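PDB 5Y0E: TssK from Serratia sp. FS14, which probably forms the trimeric baseplate subunit of a type VI secretion system that links the baseplate to the membrane complex. Local coordinates for residues G67-P70 / P74-F77; L238-R243 / L267-E272; L347-D352 / T360-Q365. All blocks are in the same frame, centred on the assembly; numbering follows the deposited sequence.

Contact 1: G67-P70 / P74-F77; sequences GIMP and PFRF
Gly-67 and Phe-75 form an antiparallel hydrogen-bonded pair whose two backbone bonds, Gly-67 N to Phe-75 O at 3.1 Å and Phe-75 N to Gly-67 O at 3.0 Å, fix the register of the strands. From CB, the Phe-75 side chain leaves the strand with CG set between its own backbone N and carbonyl carbon (chi1 63°), a torsion that turns the ring back over the glycine. CG and CD2 pass the Gly-67 carbonyl, with CD2 3.5 Å from Gly-67 O. On the other side of the ring CD1 and CE1 run near Gly-67 N, CE1 at 3.5 Å. Farther along, CE2 reaches Gly-67 C at 3.4 Å and CZ comes to 3.5 Å from Gly-67 N. Gly-67 CA lies over the ring face, 4.0 Å from the Phe-75 centroid and 27° off its normal, a CH-pi contact. Met-69, bent at chi2 and chi3, crosses the ring at about a right angle and brings SD obliquely to Phe-75 CE2 at 3.6 Å, a Met-aromatic contact. Beyond the hairpin, Leu-149 and Leu-151 also touch the ring. An aromatic ring laid across a cross-strand glycine is the arrangement known as aromatic rescue of glycine, here at the turn end of a beta hairpin.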
ATOM      1  N   GLY A  67       4.290  -5.471  22.863  1.00 35.45           N
ATOM      2  CA  GLY A  67       4.406  -4.265  22.081  1.00 35.56           C
ATOM      3  C   GLY A  67       5.645  -3.492  22.477  1.00 36.25           C
ATOM      4  O   GLY A  67       6.606  -4.060  22.969  1.00 38.29           O
ATOM      5  N   ILE A  68       5.583  -2.188  22.261  1.00 36.49           N
ATOM      6  CA  ILE A  68       6.685  -1.282  22.522  1.00 37.23           C
ATOM      7  C   ILE A  68       6.148   0.002  23.137  1.00 40.46           C
ATOM      8  O   ILE A  68       5.187   0.587  22.633  1.00 41.39           O
ATOM      9  CB  ILE A  68       7.463  -0.984  21.231  1.00 38.29           C
ATOM     10  CG1 ILE A  68       8.339  -2.173  20.882  1.00 40.83           C
ATOM     11  CG2 ILE A  68       8.338   0.215  21.407  1.00 39.48           C
ATOM     12  CD1 ILE A  68       8.490  -2.380  19.444  1.00 43.75           C
ATOM     13  N   MET A  69       6.770   0.442  24.205  1.00 40.69           N
ATOM     14  CA  MET A  69       6.372   1.649  24.882  1.00 41.28           C
ATOM     15  C   MET A  69       6.908   2.860  24.146  1.00 42.50           C
ATOM     16  O   MET A  69       7.818   2.753  23.332  1.00 43.52           O
ATOM     17  CB  MET A  69       6.880   1.630  26.315  1.00 42.21           C
ATOM     18  CG  MET A  69       6.313   0.481  27.133  1.00 43.71           C
ATOM     19  SD  MET A  69       4.517   0.516  27.371  1.00 46.53           S
ATOM     20  CE  MET A  69       4.369   1.993  28.312  1.00 40.94           C
ATOM     21  N   PRO A  70       6.336   4.030  24.389  1.00 44.22           N
ATOM     22  CA  PRO A  70       6.789   5.214  23.659  1.00 45.04           C
ATOM     23  C   PRO A  70       8.241   5.538  23.867  1.00 44.48           C
ATOM     24  O   PRO A  70       8.839   6.181  23.003  1.00 43.96           O
ATOM     25  CB  PRO A  70       5.878   6.316  24.202  1.00 41.60           C
ATOM     26  CG  PRO A  70       4.653   5.613  24.490  1.00 42.95           C
ATOM     27  CD  PRO A  70       5.026   4.255  25.008  1.00 41.00           C
ATOM     28  N   PRO A  74      10.532  -2.535  24.631  1.00 39.47           N
ATOM     29  CA  PRO A  74       9.663  -3.662  24.291  1.00 39.58           C
ATOM     30  C   PRO A  74       9.199  -4.395  25.529  1.00 40.02           C
ATOM     31  O   PRO A  74       9.857  -4.379  26.564  1.00 41.92           O
ATOM     32  CB  PRO A  74      10.566  -4.554  23.441  1.00 39.79           C
ATOM     33  CG  PRO A  74      11.932  -4.202  23.849  1.00 38.73           C
ATOM     34  CD  PRO A  74      11.931  -2.775  24.259  1.00 39.82           C
ATOM     35  N   PHE A  75       8.055  -5.054  25.411  1.00 39.23           N
ATOM     36  CA  PHE A  75       7.481  -5.783  26.525  1.00 35.68           C
ATOM     37  C   PHE A  75       6.629  -6.908  25.987  1.00 39.96           C
ATOM     38  O   PHE A  75       6.128  -6.855  24.869  1.00 45.66           O
ATOM     39  CB  PHE A  75       6.623  -4.895  27.440  1.00 37.81           C
ATOM     40  CG  PHE A  75       5.422  -4.318  26.760  1.00 40.22           C
ATOM     41  CD1 PHE A  75       4.239  -5.014  26.714  1.00 41.48           C
ATOM     42  CD2 PHE A  75       5.497  -3.099  26.132  1.00 38.04           C
ATOM     43  CE1 PHE A  75       3.170  -4.505  26.061  1.00 39.43           C
ATOM     44  CE2 PHE A  75       4.429  -2.592  25.492  1.00 38.08           C
ATOM     45  CZ  PHE A  75       3.261  -3.291  25.451  1.00 40.42           C
ATOM     46  N   ARG A  76       6.435  -7.904  26.837  1.00 39.84           N
ATOM     47  CA  ARG A  76       5.639  -9.076  26.532  1.00 44.72           C
ATOM     48  C   ARG A  76       5.318  -9.753  27.854  1.00 50.99           C
ATOM     49  O   ARG A  76       6.216  -9.956  28.668  1.00 57.28           O
ATOM     50  CB  ARG A  76       6.396 -10.024  25.603  1.00 49.48           C
ATOM     51  CG  ARG A  76       5.721 -11.356  25.397  1.00 55.97           C
ATOM     52  CD  ARG A  76       6.559 -12.272  24.521  1.00 65.88           C
ATOM     53  NE  ARG A  76       7.077 -11.556  23.361  1.00 70.15           N
ATOM     54  CZ  ARG A  76       6.447 -11.469  22.192  1.00 70.62           C
ATOM     55  NH1 ARG A  76       5.273 -12.064  22.019  1.00 66.63           N
ATOM     56  NH2 ARG A  76       6.988 -10.785  21.191  1.00 68.44           N
ATOM     57  N   PHE A  77       4.051 -10.078  28.083  1.00 49.77           N
ATOM     58  CA  PHE A  77       3.693 -10.803  29.288  1.00 48.12           C
ATOM     59  C   PHE A  77       2.462 -11.637  29.013  1.00 50.68           C
ATOM     60  O   PHE A  77       1.738 -11.413  28.048  1.00 52.21           O
ATOM     61  CB  PHE A  77       3.465  -9.874  30.487  1.00 50.81           C
ATOM     62  CG  PHE A  77       2.283  -8.951  30.350  1.00 52.14           C
ATOM     63  CD1 PHE A  77       0.987  -9.415  30.496  1.00 54.37           C
ATOM     64  CD2 PHE A  77       2.472  -7.614  30.113  1.00 51.02           C
ATOM     65  CE1 PHE A  77      -0.085  -8.570  30.378  1.00 54.68           C
ATOM     66  CE2 PHE A  77       1.400  -6.760  30.003  1.00 52.59           C
ATOM     67  CZ  PHE A  77       0.121  -7.241  30.135  1.00 55.99           C
TER

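Contact 2: L238-R243 / L267-E272; sequences LQLINR and LQFATE
The helices bearing Leu-240 and Phe-269 run almost exactly antiparallel, at 177° between N-to-C directions, with segment axes 11.5 Å apart and the CA atoms of that pair 8.1 Å apart. At this spacing the contact is made by side chains alone. Leu-240 points across the gap and meets Phe-269 obliquely, its CG lying 3.8 Å from Phe-269 CE1, while its CD2 sits in the plane of the ring at the edge. The same ring is stacked on His-244 and touches Leu-305 of helix 294-309. The other methyl of Leu-240, CD1, packs against the polar groups: it is 3.3 Å from Glu-272 OE1 and lies over one face of the Arg-243 guanidinium, near its rim.

Arg-243, bent at chi3 (-35°), and the extended Glu-272 approach from opposite directions to form a salt bridge. The guanidinium and carboxylate planes are 44° apart, so the two groups are not coplanar. Glu-272 OE2 lies at the guanidinium edge, 3.3 Å from Arg-243 NH1 and 3.4 Å from Arg-243 NH2; these hydrogen bonds are weak, as is a third from NH2 to OE1. The stronger partners lie across subunit boundaries: Arg-243 NE bridges to Glu-272 of the second subunit, while Glu-272 OE2 receives Arg-243 NE of the third. Each carboxylate therefore probably helps to balance the charge where the three arginines converge. A leucine-phenylalanine contact beside a shared salt bridge is here part of an antiparallel helical bundle at the trimer interface, whose subunits exchange a cyclic arginine-glutamate network.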
ATOM      1  N   LEU A 238     -15.287   2.057 -11.477  1.00 34.84           N
ATOM      2  CA  LEU A 238     -15.001   0.639 -11.381  1.00 36.91           C
ATOM      3  C   LEU A 238     -13.493   0.378 -11.419  1.00 35.03           C
ATOM      4  O   LEU A 238     -12.976  -0.429 -10.648  1.00 34.64           O
ATOM      5  CB  LEU A 238     -15.721  -0.093 -12.501  1.00 35.70           C
ATOM      6  CG  LEU A 238     -15.476  -1.594 -12.623  1.00 36.78           C
ATOM      7  CD1 LEU A 238     -15.874  -2.353 -11.362  1.00 35.72           C
ATOM      8  CD2 LEU A 238     -16.223  -2.122 -13.789  1.00 35.10           C
ATOM      9  N   GLN A 239     -12.777   1.083 -12.283  1.00 37.45           N
ATOM     10  CA  GLN A 239     -11.327   1.023 -12.277  1.00 38.02           C
ATOM     11  C   GLN A 239     -10.765   1.318 -10.913  1.00 36.16           C
ATOM     12  O   GLN A 239      -9.854   0.629 -10.448  1.00 40.50           O
ATOM     13  CB  GLN A 239     -10.759   2.027 -13.244  1.00 34.61           C
ATOM     14  CG  GLN A 239     -10.130   1.459 -14.384  1.00 37.60           C
ATOM     15  CD  GLN A 239      -9.930   2.496 -15.424  1.00 43.93           C
ATOM     16  OE1 GLN A 239     -10.843   2.773 -16.195  1.00 43.12           O
ATOM     17  NE2 GLN A 239      -8.733   3.078 -15.477  1.00 41.24           N
ATOM     18  N   LEU A 240     -11.250   2.393 -10.292  1.00 34.45           N
ATOM     19  CA  LEU A 240     -10.748   2.786  -8.990  1.00 31.20           C
ATOM     20  C   LEU A 240     -11.129   1.766  -7.942  1.00 32.80           C
ATOM     21  O   LEU A 240     -10.339   1.465  -7.054  1.00 36.22           O
ATOM     22  CB  LEU A 240     -11.274   4.159  -8.615  1.00 30.61           C
ATOM     23  CG  LEU A 240     -10.819   4.699  -7.259  1.00 32.63           C
ATOM     24  CD1 LEU A 240      -9.384   5.068  -7.292  1.00 31.46           C
ATOM     25  CD2 LEU A 240     -11.645   5.887  -6.860  1.00 27.96           C
ATOM     26  N   ILE A 241     -12.332   1.221  -8.045  1.00 32.29           N
ATOM     27  CA  ILE A 241     -12.728   0.121  -7.185  1.00 31.95           C
ATOM     28  C   ILE A 241     -11.836  -1.098  -7.424  1.00 32.43           C
ATOM     29  O   ILE A 241     -11.428  -1.775  -6.482  1.00 32.72           O
ATOM     30  CB  ILE A 241     -14.223  -0.176  -7.408  1.00 34.17           C
ATOM     31  CG1 ILE A 241     -15.055   1.027  -6.960  1.00 32.36           C
ATOM     32  CG2 ILE A 241     -14.672  -1.397  -6.694  1.00 29.61           C
ATOM     33  CD1 ILE A 241     -16.514   0.899  -7.238  1.00 31.96           C
ATOM     34  N   ASN A 242     -11.483  -1.366  -8.675  1.00 32.25           N
ATOM     35  CA  ASN A 242     -10.741  -2.584  -8.984  1.00 36.51           C
ATOM     36  C   ASN A 242      -9.324  -2.542  -8.428  1.00 32.15           C
ATOM     37  O   ASN A 242      -8.839  -3.538  -7.902  1.00 33.07           O
ATOM     38  CB  ASN A 242     -10.737  -2.819 -10.483  1.00 31.28           C
ATOM     39  CG  ASN A 242     -12.013  -3.439 -10.959  1.00 35.38           C
ATOM     40  OD1 ASN A 242     -12.735  -4.031 -10.185  1.00 36.15           O
ATOM     41  ND2 ASN A 242     -12.284  -3.333 -12.239  1.00 35.70           N
ATOM     42  N   ARG A 243      -8.662  -1.393  -8.505  1.00 32.94           N
ATOM     43  CA  ARG A 243      -7.354  -1.245  -7.885  1.00 31.73           C
ATOM     44  C   ARG A 243      -7.385  -1.607  -6.408  1.00 34.00           C
ATOM     45  O   ARG A 243      -6.461  -2.246  -5.901  1.00 35.36           O
ATOM     46  CB  ARG A 243      -6.844   0.182  -8.049  1.00 31.04           C
ATOM     47  CG  ARG A 243      -5.549   0.418  -7.305  1.00 30.11           C
ATOM     48  CD  ARG A 243      -5.232   1.859  -7.053  1.00 33.76           C
ATOM     49  NE  ARG A 243      -5.675   2.708  -8.150  1.00 42.34           N
ATOM     50  CZ  ARG A 243      -5.815   4.025  -8.073  1.00 41.24           C
ATOM     51  NH1 ARG A 243      -5.542   4.638  -6.951  1.00 41.37           N
ATOM     52  NH2 ARG A 243      -6.235   4.725  -9.116  1.00 39.80           N
ATOM     53  N   LEU A 267      -6.558   6.947   2.682  1.00 32.66           N
ATOM     54  CA  LEU A 267      -6.694   8.377   2.495  1.00 35.35           C
ATOM     55  C   LEU A 267      -6.637   8.749   1.026  1.00 33.95           C
ATOM     56  O   LEU A 267      -7.439   9.554   0.549  1.00 51.13           O
ATOM     57  CB  LEU A 267      -5.603   9.089   3.263  1.00 32.28           C
ATOM     58  CG  LEU A 267      -5.499  10.588   3.094  1.00 35.04           C
ATOM     59  CD1 LEU A 267      -6.780  11.265   3.554  1.00 31.90           C
ATOM     60  CD2 LEU A 267      -4.331  11.072   3.894  1.00 32.48           C
ATOM     61  N   GLN A 268      -5.696   8.164   0.292  1.00 34.29           N
ATOM     62  CA  GLN A 268      -5.607   8.428  -1.132  1.00 33.14           C
ATOM     63  C   GLN A 268      -6.842   7.926  -1.849  1.00 32.55           C
ATOM     64  O   GLN A 268      -7.384   8.612  -2.711  1.00 37.87           O
ATOM     65  CB  GLN A 268      -4.354   7.781  -1.705  1.00 35.80           C
ATOM     66  CG  GLN A 268      -3.055   8.436  -1.307  1.00 39.68           C
ATOM     67  CD  GLN A 268      -1.844   7.570  -1.649  1.00 38.78           C
ATOM     68  OE1 GLN A 268      -1.471   7.429  -2.797  1.00 41.22           O
ATOM     69  NE2 GLN A 268      -1.252   6.980  -0.646  1.00 39.50           N
ATOM     70  N   PHE A 269      -7.283   6.725  -1.515  1.00 40.85           N
ATOM     71  CA  PHE A 269      -8.551   6.241  -2.014  1.00 28.07           C
ATOM     72  C   PHE A 269      -9.642   7.295  -1.812  1.00 31.03           C
ATOM     73  O   PHE A 269     -10.355   7.648  -2.744  1.00 35.60           O
ATOM     74  CB  PHE A 269      -8.870   4.934  -1.302  1.00 30.23           C
ATOM     75  CG  PHE A 269     -10.009   4.163  -1.891  1.00 35.19           C
ATOM     76  CD1 PHE A 269     -10.567   4.522  -3.084  1.00 27.44           C
ATOM     77  CD2 PHE A 269     -10.524   3.078  -1.224  1.00 29.51           C
ATOM     78  CE1 PHE A 269     -11.590   3.822  -3.598  1.00 26.54           C
ATOM     79  CE2 PHE A 269     -11.551   2.380  -1.733  1.00 28.60           C
ATOM     80  CZ  PHE A 269     -12.093   2.755  -2.923  1.00 29.79           C
ATOM     81  N   ALA A 270      -9.740   7.850  -0.612  1.00 32.49           N
ATOM     82  CA  ALA A 270     -10.799   8.808  -0.341  1.00 32.82           C
ATOM     83  C   ALA A 270     -10.631  10.065  -1.177  1.00 34.74           C
ATOM     84  O   ALA A 270     -11.571  10.513  -1.837  1.00 33.18           O
ATOM     85  CB  ALA A 270     -10.837   9.148   1.143  1.00 32.41           C
ATOM     86  N   THR A 271      -9.439  10.641  -1.183  1.00 43.36           N
ATOM     87  CA  THR A 271      -9.304  11.901  -1.885  1.00 29.55           C
ATOM     88  C   THR A 271      -9.477  11.745  -3.387  1.00 32.03           C
ATOM     89  O   THR A 271      -9.925  12.680  -4.043  1.00 34.27           O
ATOM     90  CB  THR A 271      -7.977  12.563  -1.556  1.00 33.92           C
ATOM     91  OG1 THR A 271      -6.893  11.813  -2.099  1.00 32.30           O
ATOM     92  CG2 THR A 271      -7.838  12.710  -0.070  1.00 28.13           C
ATOM     93  N   GLU A 272      -9.156  10.587  -3.957  1.00 32.41           N
ATOM     94  CA  GLU A 272      -9.482  10.397  -5.366  1.00 34.61           C
ATOM     95  C   GLU A 272     -10.979  10.154  -5.561  1.00 32.32           C
ATOM     96  O   GLU A 272     -11.535  10.508  -6.594  1.00 31.99           O
ATOM     97  CB  GLU A 272      -8.661   9.249  -5.963  1.00 37.03           C
ATOM     98  CG  GLU A 272      -8.722   9.135  -7.480  1.00 35.69           C
ATOM     99  CD  GLU A 272      -7.822   8.034  -8.066  1.00 42.63           C
ATOM    100  OE1 GLU A 272      -8.149   7.523  -9.142  1.00 44.47           O
ATOM    101  OE2 GLU A 272      -6.779   7.686  -7.477  1.00 41.72           O
TER

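Contact 3: L347-D352 / T360-Q365; sequences LAVRAD and THFPAQ
Two first torsions bring Phe-362 and Val-349 together: the phenylalanine CG stands opposite its backbone N (chi1 -175°), sending the ring from helix 355-365 toward strand 343-350, and the valine CG1 takes the corresponding position on its own residue (chi1 -177°). The backbones stay well apart, Val-349 CA and Phe-362 CA being 9.2 Å from each other, so the ring itself spans the gap. The two valine methyls divide the work. CG1 lies over one ring face, 4.1 Å from the Phe-362 centroid and 23° off the normal, a CH-pi contact displaced toward the rim, with CE1 its nearest ring carbon at 3.8 Å. CG2 instead meets the far end of the ring, at 3.7 Å from Phe-362 CZ.

Leu-347, two residues earlier on the strand, completes the grip from another direction. Its CD1 lies in the ring plane at the edge, 4.0 Å from both CZ and CE2 of Phe-362. Face and edge are thus held by different residues of one strand, which limits how the ring can tilt. Strands on both sides of 343-350 add to the pocket: the Phe-406 ring meets that of Phe-362 with the planes only modestly inclined, and Met-437 touches both Phe-362 and Val-349. The helix is kinked at Pro-363, just beyond the buried ring.

Only carbon atoms meet across these segments, with methyls over the face of the ring and at its edge. Such chemistry implies that the Phe-362 contact rests on burial and dispersion, while His-361 and Gln-365 of the same helix have hydrogen bonds to Glu-431.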
ATOM      1  N   LEU A 347     -33.784 -11.431  -1.237  1.00 51.24           N
ATOM      2  CA  LEU A 347     -32.877 -12.042  -2.162  1.00 51.29           C
ATOM      3  C   LEU A 347     -33.176 -11.536  -3.559  1.00 48.89           C
ATOM      4  O   LEU A 347     -34.236 -11.747  -4.048  1.00 50.73           O
ATOM      5  CB  LEU A 347     -33.114 -13.523  -2.156  1.00 52.93           C
ATOM      6  CG  LEU A 347     -32.177 -14.362  -1.352  1.00 52.89           C
ATOM      7  CD1 LEU A 347     -32.529 -15.781  -1.660  1.00 58.48           C
ATOM      8  CD2 LEU A 347     -30.767 -14.071  -1.783  1.00 53.77           C
ATOM      9  N   ALA A 348     -32.242 -10.865  -4.196  1.00 46.32           N
ATOM     10  CA  ALA A 348     -32.447 -10.377  -5.533  1.00 45.99           C
ATOM     11  C   ALA A 348     -31.875 -11.464  -6.373  1.00 48.38           C
ATOM     12  O   ALA A 348     -30.744 -11.784  -6.230  1.00 51.45           O
ATOM     13  CB  ALA A 348     -31.686  -9.093  -5.732  1.00 45.53           C
ATOM     14  N   VAL A 349     -32.667 -12.013  -7.273  1.00 48.15           N
ATOM     15  CA  VAL A 349     -32.250 -13.145  -8.065  1.00 48.40           C
ATOM     16  C   VAL A 349     -32.522 -13.018  -9.549  1.00 49.34           C
ATOM     17  O   VAL A 349     -33.511 -12.474  -9.936  1.00 50.36           O
ATOM     18  CB  VAL A 349     -32.998 -14.372  -7.522  1.00 51.72           C
ATOM     19  CG1 VAL A 349     -32.617 -15.661  -8.204  1.00 54.85           C
ATOM     20  CG2 VAL A 349     -32.794 -14.494  -6.039  1.00 53.34           C
ATOM     21  N   ARG A 350     -31.603 -13.492 -10.373  1.00 49.86           N
ATOM     22  CA  ARG A 350     -31.760 -13.534 -11.815  1.00 48.50           C
ATOM     23  C   ARG A 350     -31.054 -14.779 -12.279  1.00 51.79           C
ATOM     24  O   ARG A 350     -30.063 -15.151 -11.721  1.00 56.15           O
ATOM     25  CB  ARG A 350     -31.179 -12.314 -12.505  1.00 50.10           C
ATOM     26  CG  ARG A 350     -29.973 -12.626 -13.353  1.00 51.39           C
ATOM     27  CD  ARG A 350     -29.927 -11.843 -14.635  1.00 55.30           C
ATOM     28  NE  ARG A 350     -29.942 -12.696 -15.808  1.00 55.04           N
ATOM     29  CZ  ARG A 350     -29.246 -13.801 -15.951  1.00 52.99           C
ATOM     30  NH1 ARG A 350     -29.339 -14.494 -17.045  1.00 55.59           N
ATOM     31  NH2 ARG A 350     -28.466 -14.215 -15.003  1.00 57.71           N
ATOM     32  N   ALA A 351     -31.582 -15.445 -13.281  1.00 49.87           N
ATOM     33  CA  ALA A 351     -30.964 -16.644 -13.789  1.00 50.68           C
ATOM     34  C   ALA A 351     -31.384 -16.876 -15.208  1.00 52.47           C
ATOM     35  O   ALA A 351     -32.295 -16.265 -15.679  1.00 54.76           O
ATOM     36  CB  ALA A 351     -31.352 -17.831 -12.945  1.00 52.49           C
ATOM     37  N   ASP A 352     -30.724 -17.788 -15.890  1.00 54.25           N
ATOM     38  CA  ASP A 352     -31.080 -18.056 -17.259  1.00 50.83           C
ATOM     39  C   ASP A 352     -32.070 -19.180 -17.391  1.00 51.57           C
ATOM     40  O   ASP A 352     -31.858 -20.114 -18.109  1.00 53.00           O
ATOM     41  CB  ASP A 352     -29.846 -18.328 -18.080  1.00 50.71           C
ATOM     42  CG  ASP A 352     -29.258 -17.087 -18.652  1.00 53.90           C
ATOM     43  OD1 ASP A 352     -29.964 -16.398 -19.358  1.00 55.50           O
ATOM     44  OD2 ASP A 352     -28.098 -16.771 -18.408  1.00 57.08           O
ATOM     45  N   THR A 360     -41.276 -20.809  -9.407  1.00 63.60           N
ATOM     46  CA  THR A 360     -41.694 -21.975  -8.682  1.00 66.35           C
ATOM     47  C   THR A 360     -40.542 -22.751  -8.105  1.00 66.80           C
ATOM     48  O   THR A 360     -40.485 -22.979  -6.926  1.00 73.69           O
ATOM     49  CB  THR A 360     -42.572 -22.879  -9.544  1.00 65.56           C
ATOM     50  OG1 THR A 360     -41.926 -23.125 -10.781  1.00 67.38           O
ATOM     51  CG2 THR A 360     -43.851 -22.198  -9.842  1.00 61.05           C
ATOM     52  N   HIS A 361     -39.595 -23.129  -8.925  1.00 64.20           N
ATOM     53  CA  HIS A 361     -38.498 -23.912  -8.427  1.00 69.97           C
ATOM     54  C   HIS A 361     -37.561 -23.228  -7.456  1.00 71.16           C
ATOM     55  O   HIS A 361     -37.096 -23.844  -6.524  1.00 77.10           O
ATOM     56  CB  HIS A 361     -37.686 -24.469  -9.581  1.00 73.61           C
ATOM     57  CG  HIS A 361     -38.461 -25.369 -10.484  1.00 73.67           C
ATOM     58  ND1 HIS A 361     -37.859 -26.253 -11.344  1.00 73.30           N
ATOM     59  CD2 HIS A 361     -39.790 -25.522 -10.656  1.00 71.46           C
ATOM     60  CE1 HIS A 361     -38.785 -26.908 -12.012  1.00 71.58           C
ATOM     61  NE2 HIS A 361     -39.965 -26.478 -11.617  1.00 74.48           N
ATOM     62  N   PHE A 362     -37.265 -21.963  -7.653  1.00 68.90           N
ATOM     63  CA  PHE A 362     -36.320 -21.313  -6.766  1.00 69.04           C
ATOM     64  C   PHE A 362     -36.717 -21.308  -5.312  1.00 69.28           C
ATOM     65  O   PHE A 362     -35.933 -21.655  -4.462  1.00 69.50           O
ATOM     66  CB  PHE A 362     -36.032 -19.900  -7.217  1.00 64.90           C
ATOM     67  CG  PHE A 362     -34.980 -19.227  -6.417  1.00 62.68           C
ATOM     68  CD1 PHE A 362     -33.670 -19.374  -6.736  1.00 61.42           C
ATOM     69  CD2 PHE A 362     -35.311 -18.456  -5.348  1.00 64.17           C
ATOM     70  CE1 PHE A 362     -32.700 -18.759  -6.006  1.00 62.28           C
ATOM     71  CE2 PHE A 362     -34.346 -17.840  -4.606  1.00 63.49           C
ATOM     72  CZ  PHE A 362     -33.037 -17.996  -4.935  1.00 61.90           C
ATOM     73  N   PRO A 363     -37.944 -20.921  -5.026  1.00 67.95           N
ATOM     74  CA  PRO A 363     -38.397 -20.857  -3.645  1.00 68.84           C
ATOM     75  C   PRO A 363     -38.437 -22.199  -2.963  1.00 71.07           C
ATOM     76  O   PRO A 363     -38.389 -22.228  -1.753  1.00 72.90           O
ATOM     77  CB  PRO A 363     -39.799 -20.298  -3.766  1.00 67.80           C
ATOM     78  CG  PRO A 363     -39.840 -19.642  -5.075  1.00 64.13           C
ATOM     79  CD  PRO A 363     -38.982 -20.468  -5.945  1.00 65.59           C
ATOM     80  N   ALA A 364     -38.546 -23.282  -3.715  1.00 72.55           N
ATOM     81  CA  ALA A 364     -38.545 -24.605  -3.155  1.00 73.69           C
ATOM     82  C   ALA A 364     -37.131 -25.126  -3.036  1.00 74.54           C
ATOM     83  O   ALA A 364     -36.742 -25.649  -2.020  1.00 79.89           O
ATOM     84  CB  ALA A 364     -39.358 -25.524  -4.031  1.00 70.76           C
ATOM     85  N   GLN A 365     -36.340 -24.945  -4.072  1.00 74.36           N
ATOM     86  CA  GLN A 365     -34.980 -25.450  -4.071  1.00 74.84           C
ATOM     87  C   GLN A 365     -33.938 -24.638  -3.323  1.00 76.25           C
ATOM     88  O   GLN A 365     -32.779 -25.006  -3.287  1.00 77.09           O
ATOM     89  CB  GLN A 365     -34.516 -25.659  -5.494  1.00 75.12           C
ATOM     90  CG  GLN A 365     -34.997 -26.958  -6.071  1.00 77.79           C
ATOM     91  CD  GLN A 365     -35.337 -26.848  -7.524  1.00 78.02           C
ATOM     92  OE1 GLN A 365     -36.499 -26.892  -7.900  1.00 75.10           O
ATOM     93  NE2 GLN A 365     -34.324 -26.723  -8.354  1.00 75.61           N
TER

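Overall arrangement
All three contacts are buried, yet each belongs to a different part of the chain. Contact 1 joins neighbouring strands of a hairpin, contact 2 two helices of the bundle, and contact 3 a helix to a separate antiparallel sheet; no secondary-structure element is shared. Contacts 1 and 3 lie on opposite sides of the chain's centre, their own centres about 55 Å apart, whereas contact 2 is about 35 Å and 34 Å from them, centre to centre. Chemistry follows location: backbone pairing plus ring packing in the hairpin, charge beside apolar packing where subunits converge, and wholly apolar contact in the last. Each lies near a second subunit, and contact 2, whose salt bridges run from subunit to subunit, near a third.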